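Local coordinates for protein geranylgeranyl pyrophosphate synthase (Geoglobus acetivorans, PDB 5JFQ) that builds geranylgeranyl diphosphate, with some farnesyl diphosphate, by magnesium-dependent addition of isopentenyl diphosphate units to dimethylallyl diphosphate, at residues B[66-71]-B[123-128]; B[131-136]-B[188-193]; B[161-166]-B[238-243]. All blocks are in the same frame, centred on the assembly; numbering follows the deposited sequence.

Interaction 1. Residues B[66-71]-B[123-128]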
# COMPACT_ATOMS: atom_id res chain seq x y z
N ALA B 66 8.08 21.51 4.52
CA ALA B 66 7.35 20.69 3.57
C ALA B 66 8.14 19.47 3.10
O ALA B 66 7.67 18.74 2.22
CB ALA B 66 6.93 21.53 2.36
N ILE B 67 9.33 19.24 3.66
CA ILE B 67 10.22 18.23 3.11
C ILE B 67 9.64 16.83 3.31
O ILE B 67 9.78 15.96 2.43
CB ILE B 67 11.63 18.38 3.71
CG1 ILE B 67 12.60 17.47 2.96
CG2 ILE B 67 11.64 18.02 5.19
CD1 ILE B 67 13.01 18.00 1.61
N HIS B 68 8.97 16.58 4.44
CA HIS B 68 8.45 15.25 4.70
C HIS B 68 7.35 14.89 3.69
O HIS B 68 7.35 13.79 3.12
CB HIS B 68 7.95 15.15 6.14
CG HIS B 68 9.03 15.25 7.18
ND1 HIS B 68 9.71 14.16 7.66
CD2 HIS B 68 9.55 16.33 7.82
CE1 HIS B 68 10.61 14.55 8.55
NE2 HIS B 68 10.53 15.86 8.66
N ALA B 69 6.44 15.83 3.41
CA ALA B 69 5.48 15.65 2.33
C ALA B 69 6.17 15.53 0.97
O ALA B 69 5.67 14.83 0.08
CB ALA B 69 4.50 16.81 2.32
N ALA B 70 7.29 16.20 0.77
CA ALA B 70 8.00 16.01 -0.48
C ALA B 70 8.56 14.59 -0.56
O ALA B 70 8.38 13.89 -1.56
CB ALA B 70 9.11 17.04 -0.64
N ILE B 71 9.22 14.14 0.50
CA ILE B 71 9.73 12.77 0.49
C ILE B 71 8.57 11.78 0.42
O ILE B 71 8.68 10.74 -0.24
CB ILE B 71 10.63 12.55 1.72
CG1 ILE B 71 11.81 13.52 1.66
CG2 ILE B 71 11.13 11.11 1.81
CD1 ILE B 71 12.49 13.55 0.30
N LEU B 123 5.12 11.20 5.77
CA LEU B 123 4.16 12.30 5.77
C LEU B 123 3.80 12.72 7.19
O LEU B 123 3.78 13.91 7.51
CB LEU B 123 2.91 11.92 4.99
CG LEU B 123 1.78 12.95 5.02
CD1 LEU B 123 2.25 14.27 4.47
CD2 LEU B 123 0.61 12.46 4.20
N SER B 124 3.54 11.74 8.06
CA SER B 124 3.07 11.98 9.42
C SER B 124 4.12 12.64 10.29
O SER B 124 3.78 13.12 11.38
CB SER B 124 2.62 10.66 10.06
OG SER B 124 3.73 9.94 10.58
N MET B 125 5.38 12.66 9.86
CA MET B 125 6.43 13.35 10.59
C MET B 125 6.41 14.85 10.38
O MET B 125 7.26 15.54 10.95
CB MET B 125 7.80 12.84 10.18
CG MET B 125 8.01 11.36 10.30
SD MET B 125 9.62 10.94 9.60
CE MET B 125 9.49 9.16 9.50
N SER B 126 5.48 15.37 9.58
CA SER B 126 5.56 16.76 9.16
C SER B 126 5.48 17.72 10.34
O SER B 126 4.73 17.49 11.30
CB SER B 126 4.46 17.07 8.15
OG SER B 126 4.79 16.53 6.88
N ASP B 127 6.26 18.80 10.27
CA ASP B 127 6.18 19.91 11.21
C ASP B 127 5.09 20.85 10.73
O ASP B 127 5.33 21.86 10.06
CB ASP B 127 7.51 20.62 11.32
CG ASP B 127 7.42 21.91 12.11
OD1 ASP B 127 6.51 22.06 12.98
OD2 ASP B 127 8.26 22.79 11.85
N ALA B 128 3.85 20.50 11.07
CA ALA B 128 2.70 21.31 10.68
C ALA B 128 1.57 21.01 11.65
O ALA B 128 1.62 20.01 12.38
CB ALA B 128 2.29 21.03 9.23
O HOH W 1 6.30 17.78 5.42
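His68 meets the bend formed by Met125 and Ser126. The carbonyl oxygen of Met125 lies over the centre of one imidazole face, with Met125 O 3.9 Å above the plane of the His68 ring. The side chain of Met125 crosses that of His68 at about a right angle: its CB stands 3.4 Å from His68 ND1, and its SD sits 4.6 Å from the His68 ring centroid, an oblique sulfur-aromatic approach 67° off the ring normal. The CG of His68 is anti to its carbonyl carbon (chi1 -66°), which lays the ring against the turn. Nearer the helix, Ser126 OG lies 3.5 Å from His68 CB. One step along the helix, the methyl of Ala69 touches a single branch of Leu123, with Ala69 CB and Leu123 CD1 4.0 Å apart.

No direct hydrogen bond joins the two segments. A water accepts from the backbone of Ala69, 2.8 Å from Ala69 N, an amide in the first turn of helix 67-88; Ala70 N, next along, bonds back to Ala66 O. The same water lies next to Ser126 OG, although the modelled separation is too short to be trusted. The turn is type I, from Leu123 to Ser126, closed by a bond of 3.1 Å from Ser126 N to Leu123 O.

The contact thus seats the loop between helices 105-123 and 130-159 on the start of helix 67-88. Lys19 of helix 9-23 also touches His68, Ile186 of helix 165-190 packs on both Ala69 and Leu123, and Val137 and Leu140 of helix 130-159 cover Leu123.

Interaction 2. Residues B[131-136]-B[188-193]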
# COMPACT_ATOMS: atom_id res chain seq x y z
N GLU B 131 -4.07 18.58 12.75
CA GLU B 131 -5.26 18.86 11.96
C GLU B 131 -4.99 18.88 10.46
O GLU B 131 -5.78 18.33 9.67
CB GLU B 131 -5.78 20.22 12.44
CG GLU B 131 -4.53 21.06 12.88
CD GLU B 131 -4.83 22.39 13.51
OE1 GLU B 131 -5.61 23.18 12.94
OE2 GLU B 131 -4.27 22.64 14.60
N ASN B 132 -3.89 19.51 10.05
CA ASN B 132 -3.54 19.59 8.64
C ASN B 132 -2.74 18.38 8.17
O ASN B 132 -2.77 18.05 6.98
CB ASN B 132 -2.72 20.85 8.33
CG ASN B 132 -3.52 22.12 8.50
OD1 ASN B 132 -4.76 22.11 8.49
ND2 ASN B 132 -2.82 23.24 8.62
N ILE B 133 -2.01 17.72 9.07
CA ILE B 133 -1.39 16.46 8.68
C ILE B 133 -2.47 15.42 8.40
O ILE B 133 -2.38 14.65 7.43
CB ILE B 133 -0.40 15.99 9.76
CG1 ILE B 133 0.54 17.13 10.18
CG2 ILE B 133 0.42 14.83 9.26
CD1 ILE B 133 1.65 16.67 11.10
N VAL B 134 -3.52 15.40 9.23
CA VAL B 134 -4.64 14.49 9.01
C VAL B 134 -5.24 14.72 7.64
O VAL B 134 -5.36 13.79 6.83
CB VAL B 134 -5.69 14.64 10.12
CG1 VAL B 134 -6.91 13.81 9.77
CG2 VAL B 134 -5.11 14.20 11.43
N ARG B 135 -5.61 15.97 7.33
CA ARG B 135 -6.11 16.28 6.00
C ARG B 135 -5.12 15.89 4.91
O ARG B 135 -5.54 15.41 3.85
CB ARG B 135 -6.46 17.76 5.91
CG ARG B 135 -7.79 18.10 6.56
CD ARG B 135 -7.97 19.61 6.67
NE ARG B 135 -7.87 20.31 5.39
CZ ARG B 135 -7.09 21.37 5.17
NH1 ARG B 135 -6.34 21.87 6.16
NH2 ARG B 135 -7.07 21.94 3.98
N ALA B 136 -3.82 16.07 5.14
CA ALA B 136 -2.83 15.69 4.14
C ALA B 136 -2.79 14.18 3.96
O ALA B 136 -2.65 13.69 2.83
CB ALA B 136 -1.45 16.21 4.52
N ALA B 188 -0.24 23.80 0.62
CA ALA B 188 -1.45 24.55 0.96
C ALA B 188 -2.27 23.82 2.01
O ALA B 188 -2.93 24.46 2.84
CB ALA B 188 -2.29 24.80 -0.28
N VAL B 189 -2.25 22.49 1.98
CA VAL B 189 -2.97 21.74 2.99
C VAL B 189 -2.22 21.79 4.31
O VAL B 189 -2.81 22.02 5.37
CB VAL B 189 -3.21 20.30 2.54
CG1 VAL B 189 -4.04 19.56 3.58
CG2 VAL B 189 -3.88 20.29 1.19
N LEU B 190 -0.90 21.57 4.25
CA LEU B 190 -0.11 21.45 5.46
C LEU B 190 -0.09 22.75 6.26
O LEU B 190 -0.11 22.73 7.50
CB LEU B 190 1.32 21.01 5.12
CG LEU B 190 1.46 19.50 4.88
CD1 LEU B 190 2.85 19.09 4.40
CD2 LEU B 190 1.09 18.76 6.15
N PHE B 191 -0.09 23.90 5.58
CA PHE B 191 0.04 25.20 6.21
C PHE B 191 -1.24 26.02 6.08
O PHE B 191 -1.19 27.24 5.94
CB PHE B 191 1.23 25.94 5.61
CG PHE B 191 2.43 25.10 5.53
CD1 PHE B 191 2.73 24.22 6.56
CD2 PHE B 191 3.25 25.13 4.43
CE1 PHE B 191 3.83 23.40 6.51
CE2 PHE B 191 4.37 24.31 4.37
CZ PHE B 191 4.65 23.44 5.42
N GLY B 192 -2.38 25.35 6.09
CA GLY B 192 -3.63 26.03 6.33
C GLY B 192 -3.97 27.15 5.37
O GLY B 192 -4.76 28.03 5.72
N LYS B 193 -3.42 27.14 4.16
CA LYS B 193 -3.99 28.04 3.17
C LYS B 193 -5.41 27.59 2.85
O LYS B 193 -5.82 26.48 3.20
CB LYS B 193 -3.10 28.11 1.92
CG LYS B 193 -1.61 28.20 2.25
CD LYS B 193 -1.33 29.25 3.34
CE LYS B 193 0.16 29.55 3.42
NZ LYS B 193 0.49 30.53 4.49
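With its CG anti to the carbonyl carbon (chi1 -67°), Asn132 reaches from helix 130-159 to the end of helix 165-190, while Arg135, bent at chi3 (57°), lays its guanidinium over Val189. Asn132 ND2 donates to Leu190 O at 3.0 Å. The N-H...O angle is 145°, and the donor stands well above the carbonyl plane instead of on a lone pair. At the other end of the amide, Arg135 NH1 gives a weak bond of 2.8 Å to Asn132 OD1, which lies at the guanidinium edge, in plane; the two bonds, one of them weak, probably limit the rotation of the amide.

Val189 CG1 lies between the two helices. It sits over the centre of one guanidinium face, 3.8 Å from the plane of the Arg135 group, and also touches the CB of that arginine. Alongside, Leu190 CD2 packs on Ala136 CB at 4.0 Å and more loosely on Ile133.

Leu190 is the last helical residue, and Asn132 supplies a donor to its carbonyl where the helix runs out. The chain then turns through Gly192 at positive phi, with weak bonds from Gly192 N to Val189 O and Lys193 N to Ala188 O. Ile133 and Val134 pack on Val134 and Ile133 of the second subunit. The arrangement is helix-to-helix packing beside the dimer interface of the all-alpha prenyltransferase fold, away from the substrate-binding residues.

Interaction 3. Residues B[161-166]-B[238-243]; sequences DSVGES and GKKTLI
Two mostly extended segments run alongside each other in the same sense and converge as they enter helices 165-190 and 242-249, the CA atoms of Val163 and Lys240 being 8.3 Å apart and those of Glu165 and Leu242 6.9 Å. Lys240 spans the wider end. Its chain stays extended until chi4 (-66°) bends the ammonium toward the first segment, where Lys240 NZ donates to Asp161 O at 3.1 Å, from well above the carbonyl plane. The aliphatic part crosses Val163 at a slant, with Lys240 CD 4.0 Å from Val163 CG2. At the narrow end Glu165 lies across Leu242: Glu165 CG is 3.8 Å from Leu242 CD1, and the carboxylate comes close to the same methyl. Tyr282 offers that carboxylate a weak hydrogen bond and Arg286 a long, weak ion pair, while Ile214 and Arg286 also touch Leu242.

Lys239, which probably binds dimethylallyl diphosphate as in related enzymes, sends its CB roughly opposite to that of Lys240. Across the contact the lysine charge meets a neutral main-chain oxygen, in a hydrogen bond probably strengthened by that charge; Lys240 CD on Val163 and Glu165 CG on Leu242 add apolar contact, with no salt bridge between the segments.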
# COMPACT_ATOMS: atom_id res chain seq x y z
N ASP B 161 -11.29 -1.91 -27.76
CA ASP B 161 -11.03 -1.63 -29.17
C ASP B 161 -10.83 -0.14 -29.40
O ASP B 161 -9.93 0.27 -30.14
CB ASP B 161 -12.18 -2.15 -30.05
CG ASP B 161 -12.53 -3.60 -29.76
OD1 ASP B 161 -13.69 -3.86 -29.37
OD2 ASP B 161 -11.66 -4.48 -29.91
N SER B 162 -11.64 0.69 -28.74
CA SER B 162 -11.48 2.13 -28.86
C SER B 162 -11.88 2.80 -27.55
O SER B 162 -12.88 2.43 -26.93
CB SER B 162 -12.32 2.69 -30.00
OG SER B 162 -13.68 2.37 -29.77
N VAL B 163 -11.10 3.79 -27.16
CA VAL B 163 -11.42 4.62 -26.01
C VAL B 163 -11.47 6.06 -26.48
O VAL B 163 -10.67 6.49 -27.33
CB VAL B 163 -10.41 4.41 -24.85
CG1 VAL B 163 -10.45 2.96 -24.39
CG2 VAL B 163 -9.00 4.76 -25.26
N GLY B 164 -12.44 6.81 -25.96
CA GLY B 164 -12.54 8.21 -26.28
C GLY B 164 -11.51 9.05 -25.55
O GLY B 164 -10.91 8.64 -24.55
N GLU B 165 -11.29 10.26 -26.09
CA GLU B 165 -10.36 11.20 -25.47
C GLU B 165 -10.72 11.45 -24.01
O GLU B 165 -9.84 11.49 -23.14
CB GLU B 165 -10.35 12.52 -26.26
CG GLU B 165 -9.40 13.57 -25.72
CD GLU B 165 -9.22 14.77 -26.65
OE1 GLU B 165 -9.81 15.84 -26.41
OE2 GLU B 165 -8.47 14.62 -27.64
N SER B 166 -12.02 11.59 -23.72
CA SER B 166 -12.47 11.86 -22.35
C SER B 166 -12.01 10.77 -21.39
O SER B 166 -11.23 11.03 -20.47
CB SER B 166 -13.99 12.01 -22.33
OG SER B 166 -14.40 13.00 -23.26
N GLY B 238 1.36 -1.10 -28.71
CA GLY B 238 -0.06 -0.86 -28.71
C GLY B 238 -0.55 0.13 -27.69
O GLY B 238 -1.76 0.23 -27.47
N LYS B 239 0.36 0.87 -27.04
CA LYS B 239 -0.03 1.86 -26.05
C LYS B 239 -0.97 2.87 -26.68
O LYS B 239 -0.65 3.47 -27.71
CB LYS B 239 1.21 2.54 -25.48
N LYS B 240 -2.15 3.04 -26.07
CA LYS B 240 -3.15 3.98 -26.57
C LYS B 240 -2.86 5.36 -25.98
O LYS B 240 -3.18 5.65 -24.82
CB LYS B 240 -4.56 3.51 -26.23
CG LYS B 240 -5.19 2.72 -27.36
CD LYS B 240 -6.55 2.16 -26.97
CE LYS B 240 -7.07 1.17 -28.01
NZ LYS B 240 -7.37 1.81 -29.34
N THR B 241 -2.25 6.21 -26.79
CA THR B 241 -1.87 7.56 -26.44
C THR B 241 -2.92 8.52 -26.98
O THR B 241 -3.89 8.12 -27.63
CB THR B 241 -0.48 7.86 -27.01
OG1 THR B 241 -0.43 7.38 -28.36
CG2 THR B 241 0.58 7.12 -26.22
N LEU B 242 -2.74 9.81 -26.69
CA LEU B 242 -3.66 10.81 -27.23
C LEU B 242 -3.53 10.94 -28.74
O LEU B 242 -4.51 11.26 -29.42
CB LEU B 242 -3.40 12.16 -26.57
CG LEU B 242 -4.42 13.24 -26.95
CD1 LEU B 242 -5.83 12.70 -26.76
CD2 LEU B 242 -4.19 14.51 -26.14
N ILE B 243 -2.32 10.71 -29.27
CA ILE B 243 -2.10 10.77 -30.72
C ILE B 243 -2.92 9.70 -31.43
O ILE B 243 -3.76 10.00 -32.29
CB ILE B 243 -0.60 10.63 -31.04
CG1 ILE B 243 0.03 9.61 -30.10
CG2 ILE B 243 0.12 11.95 -30.94
CD1 ILE B 243 1.46 9.27 -30.37

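Interactions 1 and 2 are buried neighbours, with centres about 10 Å apart, and they touch directly: Leu190 packs on Ala69 and Ala128, and Ile133 on the backbone of Ser126 and Ala128. Interaction 3 is only partly buried and lies on the opposite side of the chain's centre, about 36 Å from interaction 2, centre to centre. Helix 165-190 links these two, beginning in interaction 3 and ending in interaction 2. The chemistry follows the place: an imidazole against a turn, with water, in interaction 1; an amide hydrogen-bonded to the last carbonyl of a helix by the subunit interface in interaction 2; a lysine-to-carbonyl hydrogen bond near the probable diphosphate-binding region in interaction 3.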